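Local atomic coordinates of sensor histidine kinase (Pseudomonas syringae pv. tomato, PDB entry 3CIT), a protein that probably acts as a phosphorelay sensor kinase of a two-component system, the crystallised part being its GAF domain. Residues L102-L115 against Q135-R149. Residues are numbered along the deposited sequence; the frame is centred on the assembly and turned at random.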
loop_
_atom_site.group_PDB
_atom_site.type_symbol
_atom_site.label_atom_id
_atom_site.label_comp_id
_atom_site.label_asym_id
_atom_site.label_seq_id
_atom_site.Cartn_x
_atom_site.Cartn_y
_atom_site.Cartn_z
ATOM N N LEU A 102 8.973 -3.082 -7.974
ATOM C CA LEU A 102 7.876 -3.781 -7.302
ATOM C C LEU A 102 8.490 -4.875 -6.404
ATOM O O LEU A 102 8.944 -5.903 -6.889
ATOM C CB LEU A 102 6.910 -4.399 -8.316
ATOM C CG LEU A 102 6.474 -3.434 -9.439
ATOM C CD1 LEU A 102 5.985 -4.112 -10.689
ATOM C CD2 LEU A 102 5.430 -2.440 -8.842
ATOM N N PRO A 103 8.495 -4.656 -5.096
ATOM C CA PRO A 103 9.073 -5.610 -4.195
ATOM C C PRO A 103 8.357 -6.945 -4.176
ATOM O O PRO A 103 7.127 -7.018 -4.362
ATOM C CB PRO A 103 8.923 -4.947 -2.813
ATOM C CG PRO A 103 8.687 -3.546 -3.063
ATOM C CD PRO A 103 8.001 -3.458 -4.381
ATOM N N LEU A 104 9.138 -7.984 -3.936
ATOM C CA LEU A 104 8.633 -9.315 -3.653
ATOM C C LEU A 104 8.715 -9.581 -2.156
ATOM O O LEU A 104 9.775 -9.537 -1.562
ATOM C CB LEU A 104 9.445 -10.383 -4.400
ATOM C CG LEU A 104 9.085 -10.681 -5.857
ATOM C CD1 LEU A 104 9.408 -9.537 -6.759
ATOM C CD2 LEU A 104 9.793 -11.990 -6.312
ATOM N N ARG A 105 7.565 -9.862 -1.555
ATOM C CA ARG A 105 7.491 -10.169 -0.142
ATOM C C ARG A 105 6.540 -11.330 0.049
ATOM O O ARG A 105 5.407 -11.293 -0.449
ATOM C CB ARG A 105 7.019 -8.946 0.625
ATOM C CG ARG A 105 7.038 -9.151 2.125
ATOM C CD ARG A 105 6.635 -7.885 2.871
ATOM N NE ARG A 105 7.555 -6.766 2.640
ATOM C CZ ARG A 105 8.595 -6.469 3.429
ATOM N NH1 ARG A 105 8.852 -7.191 4.500
ATOM N NH2 ARG A 105 9.376 -5.429 3.161
ATOM N N GLY A 106 7.016 -12.370 0.736
ATOM C CA GLY A 106 6.185 -13.508 1.078
ATOM C C GLY A 106 5.827 -13.475 2.546
ATOM O O GLY A 106 5.563 -12.408 3.143
ATOM N N ALA A 107 5.812 -14.672 3.129
ATOM C CA ALA A 107 5.472 -14.871 4.510
ATOM C C ALA A 107 6.680 -14.574 5.411
ATOM O O ALA A 107 6.507 -14.138 6.533
ATOM C CB ALA A 107 4.974 -16.324 4.715
ATOM N N ASP A 108 7.891 -14.790 4.902
ATOM C CA ASP A 108 9.104 -14.575 5.681
ATOM C C ASP A 108 9.314 -13.073 5.898
ATOM O O ASP A 108 8.728 -12.233 5.200
ATOM C CB ASP A 108 10.293 -15.212 4.964
ATOM C CG ASP A 108 11.512 -15.460 5.880
ATOM O OD1 ASP A 108 11.441 -15.252 7.114
ATOM O OD2 ASP A 108 12.535 -15.894 5.323
ATOM N N GLU A 109 10.114 -12.720 6.895
ATOM C CA GLU A 109 10.376 -11.308 7.149
ATOM C C GLU A 109 11.258 -10.748 6.055
ATOM O O GLU A 109 12.231 -11.381 5.629
ATOM C CB GLU A 109 11.011 -11.065 8.526
ATOM C CG GLU A 109 10.103 -10.272 9.462
ATOM C CD GLU A 109 10.063 -8.787 9.143
ATOM O OE1 GLU A 109 10.576 -8.020 9.991
ATOM O OE2 GLU A 109 9.538 -8.377 8.063
ATOM N N GLY A 110 10.897 -9.555 5.611
ATOM C CA GLY A 110 11.663 -8.817 4.641
ATOM C C GLY A 110 11.268 -9.103 3.203
ATOM O O GLY A 110 10.779 -10.207 2.882
ATOM N N SER A 111 11.506 -8.130 2.337
ATOM C CA SER A 111 11.416 -8.374 0.891
ATOM C C SER A 111 12.651 -9.172 0.490
ATOM O O SER A 111 13.762 -8.822 0.920
ATOM C CB SER A 111 11.371 -7.048 0.143
ATOM O OG SER A 111 11.451 -7.245 -1.269
ATOM N N PHE A 112 12.478 -10.194 -0.342
ATOM C CA PHE A 112 13.580 -11.010 -0.865
ATOM C C PHE A 112 13.876 -10.797 -2.350
ATOM O O PHE A 112 14.649 -11.535 -2.955
ATOM C CB PHE A 112 13.306 -12.488 -0.600
ATOM C CG PHE A 112 12.108 -13.056 -1.339
ATOM C CD1 PHE A 112 12.224 -13.532 -2.628
ATOM C CD2 PHE A 112 10.885 -13.166 -0.709
ATOM C CE1 PHE A 112 11.117 -14.116 -3.282
ATOM C CE2 PHE A 112 9.785 -13.742 -1.352
ATOM C CZ PHE A 112 9.894 -14.177 -2.644
ATOM N N GLY A 113 13.257 -9.805 -2.958
ATOM C CA GLY A 113 13.536 -9.514 -4.349
ATOM C C GLY A 113 12.736 -8.332 -4.818
ATOM O O GLY A 113 11.960 -7.765 -4.043
ATOM N N THR A 114 12.977 -7.945 -6.067
ATOM C CA THR A 114 12.296 -6.832 -6.710
ATOM C C THR A 114 12.096 -7.149 -8.159
ATOM O O THR A 114 13.039 -7.575 -8.835
ATOM C CB THR A 114 13.104 -5.505 -6.730
ATOM O OG1 THR A 114 13.889 -5.408 -5.551
ATOM C CG2 THR A 114 12.125 -4.386 -6.828
ATOM N N LEU A 115 10.872 -6.942 -8.632
ATOM C CA LEU A 115 10.604 -6.909 -10.051
ATOM C C LEU A 115 10.936 -5.494 -10.525
ATOM O O LEU A 115 10.439 -4.508 -9.947
ATOM C CB LEU A 115 9.132 -7.312 -10.283
ATOM C CG LEU A 115 8.593 -7.502 -11.687
ATOM C CD1 LEU A 115 9.384 -8.601 -12.387
ATOM C CD2 LEU A 115 7.038 -7.826 -11.640
ATOM N N GLN A 135 2.033 -4.589 -8.799
ATOM C CA GLN A 135 2.469 -4.888 -7.440
ATOM C C GLN A 135 1.830 -6.173 -6.909
ATOM O O GLN A 135 2.495 -7.018 -6.308
ATOM C CB GLN A 135 2.198 -3.711 -6.487
ATOM C CG GLN A 135 2.666 -4.036 -5.044
ATOM C CD GLN A 135 4.208 -4.346 -4.936
ATOM O OE1 GLN A 135 4.673 -5.541 -4.891
ATOM N NE2 GLN A 135 4.994 -3.265 -4.911
ATOM N N LEU A 136 0.530 -6.349 -7.124
ATOM C CA LEU A 136 -0.094 -7.621 -6.741
ATOM C C LEU A 136 0.478 -8.811 -7.529
ATOM O O LEU A 136 0.683 -9.898 -6.987
ATOM C CB LEU A 136 -1.615 -7.564 -6.894
ATOM C CG LEU A 136 -2.360 -8.836 -6.457
ATOM C CD1 LEU A 136 -2.086 -9.154 -4.961
ATOM C CD2 LEU A 136 -3.863 -8.687 -6.715
ATOM N N LEU A 137 0.691 -8.652 -8.827
ATOM C CA LEU A 137 1.328 -9.740 -9.610
ATOM C C LEU A 137 2.702 -10.152 -9.002
ATOM O O LEU A 137 3.030 -11.361 -8.902
ATOM C CB LEU A 137 1.521 -9.298 -11.044
ATOM C CG LEU A 137 1.846 -10.370 -12.052
ATOM C CD1 LEU A 137 0.749 -11.444 -11.985
ATOM C CD2 LEU A 137 1.881 -9.680 -13.432
ATOM N N ALA A 138 3.488 -9.159 -8.576
ATOM C CA ALA A 138 4.761 -9.424 -7.872
ATOM C C ALA A 138 4.543 -10.187 -6.569
ATOM O O ALA A 138 5.288 -11.083 -6.239
ATOM C CB ALA A 138 5.573 -8.124 -7.607
ATOM N N THR A 139 3.518 -9.813 -5.835
ATOM C CA THR A 139 3.152 -10.480 -4.605
ATOM C C THR A 139 2.735 -11.930 -4.836
ATOM O O THR A 139 3.102 -12.836 -4.066
ATOM C CB THR A 139 2.062 -9.651 -3.879
ATOM O OG1 THR A 139 2.662 -8.444 -3.380
ATOM C CG2 THR A 139 1.450 -10.436 -2.752
ATOM N N LEU A 140 1.984 -12.178 -5.905
ATOM C CA LEU A 140 1.599 -13.543 -6.267
ATOM C C LEU A 140 2.832 -14.382 -6.634
ATOM O O LEU A 140 3.020 -15.490 -6.125
ATOM C CB LEU A 140 0.614 -13.542 -7.432
ATOM C CG LEU A 140 -0.760 -13.032 -7.068
ATOM C CD1 LEU A 140 -1.560 -12.805 -8.346
ATOM C CD2 LEU A 140 -1.468 -14.023 -6.104
ATOM N N LEU A 141 3.679 -13.824 -7.496
ATOM C CA LEU A 141 4.959 -14.433 -7.817
ATOM C C LEU A 141 5.791 -14.758 -6.539
ATOM O O LEU A 141 6.307 -15.868 -6.379
ATOM C CB LEU A 141 5.757 -13.537 -8.757
ATOM C CG LEU A 141 7.123 -14.111 -9.195
ATOM C CD1 LEU A 141 7.023 -15.484 -9.912
ATOM C CD2 LEU A 141 7.942 -13.041 -9.982
ATOM N N ALA A 142 5.943 -13.781 -5.670
ATOM C CA ALA A 142 6.691 -13.957 -4.436
ATOM C C ALA A 142 6.222 -15.142 -3.618
ATOM O O ALA A 142 7.042 -15.919 -3.134
ATOM C CB ALA A 142 6.673 -12.651 -3.568
ATOM N N ALA A 143 4.905 -15.278 -3.445
ATOM C CA ALA A 143 4.373 -16.344 -2.610
ATOM C C ALA A 143 4.783 -17.709 -3.136
ATOM O O ALA A 143 5.126 -18.624 -2.373
ATOM C CB ALA A 143 2.816 -16.245 -2.501
ATOM N N HIS A 144 4.726 -17.833 -4.451
ATOM C CA HIS A 144 5.033 -19.076 -5.145
ATOM C C HIS A 144 6.536 -19.373 -5.179
ATOM O O HIS A 144 6.945 -20.516 -4.992
ATOM C CB HIS A 144 4.432 -19.030 -6.561
ATOM C CG HIS A 144 2.935 -19.069 -6.561
ATOM N ND1 HIS A 144 2.222 -20.102 -5.982
ATOM C CD2 HIS A 144 2.014 -18.199 -7.037
ATOM C CE1 HIS A 144 0.929 -19.853 -6.085
ATOM N NE2 HIS A 144 0.775 -18.709 -6.729
ATOM N N LEU A 145 7.350 -18.350 -5.401
ATOM C CA LEU A 145 8.808 -18.504 -5.366
ATOM C C LEU A 145 9.276 -18.871 -3.957
ATOM O O LEU A 145 10.157 -19.715 -3.778
ATOM C CB LEU A 145 9.513 -17.236 -5.835
ATOM C CG LEU A 145 9.453 -16.908 -7.336
ATOM C CD1 LEU A 145 10.140 -15.573 -7.604
ATOM C CD2 LEU A 145 10.095 -18.060 -8.168
ATOM N N GLU A 146 8.676 -18.241 -2.958
ATOM C CA GLU A 146 9.009 -18.531 -1.569
ATOM C C GLU A 146 8.618 -19.946 -1.186
ATOM O O GLU A 146 9.403 -20.667 -0.574
ATOM C CB GLU A 146 8.343 -17.523 -0.646
ATOM C CG GLU A 146 8.628 -17.788 0.805
ATOM C CD GLU A 146 7.956 -16.817 1.689
ATOM O OE1 GLU A 146 6.708 -16.871 1.771
ATOM O OE2 GLU A 146 8.668 -15.964 2.254
ATOM N N ASN A 147 7.420 -20.363 -1.587
ATOM C CA ASN A 147 7.008 -21.744 -1.390
ATOM C C ASN A 147 8.060 -22.722 -1.923
ATOM O O ASN A 147 8.539 -23.585 -1.181
ATOM C CB ASN A 147 5.635 -21.993 -2.034
ATOM C CG ASN A 147 5.059 -23.343 -1.661
ATOM O OD1 ASN A 147 5.116 -24.269 -2.461
ATOM N ND2 ASN A 147 4.534 -23.470 -0.441
ATOM N N ASN A 148 8.439 -22.565 -3.187
ATOM C CA ASN A 148 9.476 -23.412 -3.810
ATOM C C ASN A 148 10.794 -23.432 -3.049
ATOM O O ASN A 148 11.373 -24.516 -2.798
ATOM C CB ASN A 148 9.733 -22.951 -5.244
ATOM C CG ASN A 148 10.890 -23.689 -5.900
ATOM O OD1 ASN A 148 12.005 -23.154 -6.023
ATOM N ND2 ASN A 148 10.640 -24.932 -6.316
ATOM N N ARG A 149 11.293 -22.246 -2.712
ATOM C CA ARG A 149 12.512 -22.113 -1.916
ATOM C C ARG A 149 12.421 -22.895 -0.608
ATOM O O ARG A 149 13.334 -23.665 -0.270
ATOM C CB ARG A 149 12.809 -20.648 -1.599
ATOM C CG ARG A 149 14.075 -20.461 -0.768
ATOM C CD ARG A 149 14.381 -19.010 -0.517
ATOM N NE ARG A 149 13.447 -18.390 0.431
ATOM C CZ ARG A 149 13.497 -18.555 1.755
ATOM N NH1 ARG A 149 14.427 -19.330 2.317
ATOM N NH2 ARG A 149 12.614 -17.931 2.525
HETATM O O HOH W 1 5.304 -8.485 -2.676
HETATM O O HOH W 2 3.417 -12.917 -1.265
HETATM O O HOH W 3 14.144 -18.490 5.356
#
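Glu146 reaches from the helix to the backbone of Ala107 and Asp108 in the hairpin loop. Glu146 CB approaches the Phe112 ring obliquely, 4.1 Å from Phe112 CE2. CG stands anti to the backbone N (chi1 179°), and the chain stays extended through CD, which carries the carboxylate to the two loop amides. Glu146 OE1 takes the N-H of Ala107 on its syn lone pair, a nearly straight bond of 2.7 Å from Ala107 N. Glu146 OE2 accepts from Asp108 N at 3.0 Å, also on the syn side but 27° out of the carboxylate plane. Two successive amides are thus gripped by one carboxylate, which should fix its rotation. Gly106 passes close by, its CA 3.5 Å from Glu146 OE1. One turn on, Arg149 bends at chi3 and brings its NH2 to within 3.5 Å of Asp108 OD2, a salt bridge that water 3 also spans.

Toward the strands the contact is apolar. Ala142 is the small residue over which the hairpin closes: Leu104 CB sits 3.7 Å from Ala142 CB, while the Phe112 ring turns its edge to the Ala142 carbonyl, Phe112 CZ lying 3.4 Å from Ala142 O. Leu104 CD2 continues to Leu145 CD1. Water 1 ties Pro103 O and Arg105 N to the Thr139 hydroxyl, and water 2 ties Arg105 O to the Thr139 carbonyl.

Strand 102-105 and helix 135-149 run in roughly the same direction, 31° apart, so helix 128-156 lies along one face of the antiparallel sheet of this GAF domain. Leu51 of strand 48-53 meets Leu104 and Leu141, helix 29-43 packs on Leu145 and Leu115, and Asn147 of the second subunit hydrogen-bonds Glu146 OE1, bringing the loop anchor to the subunit interface.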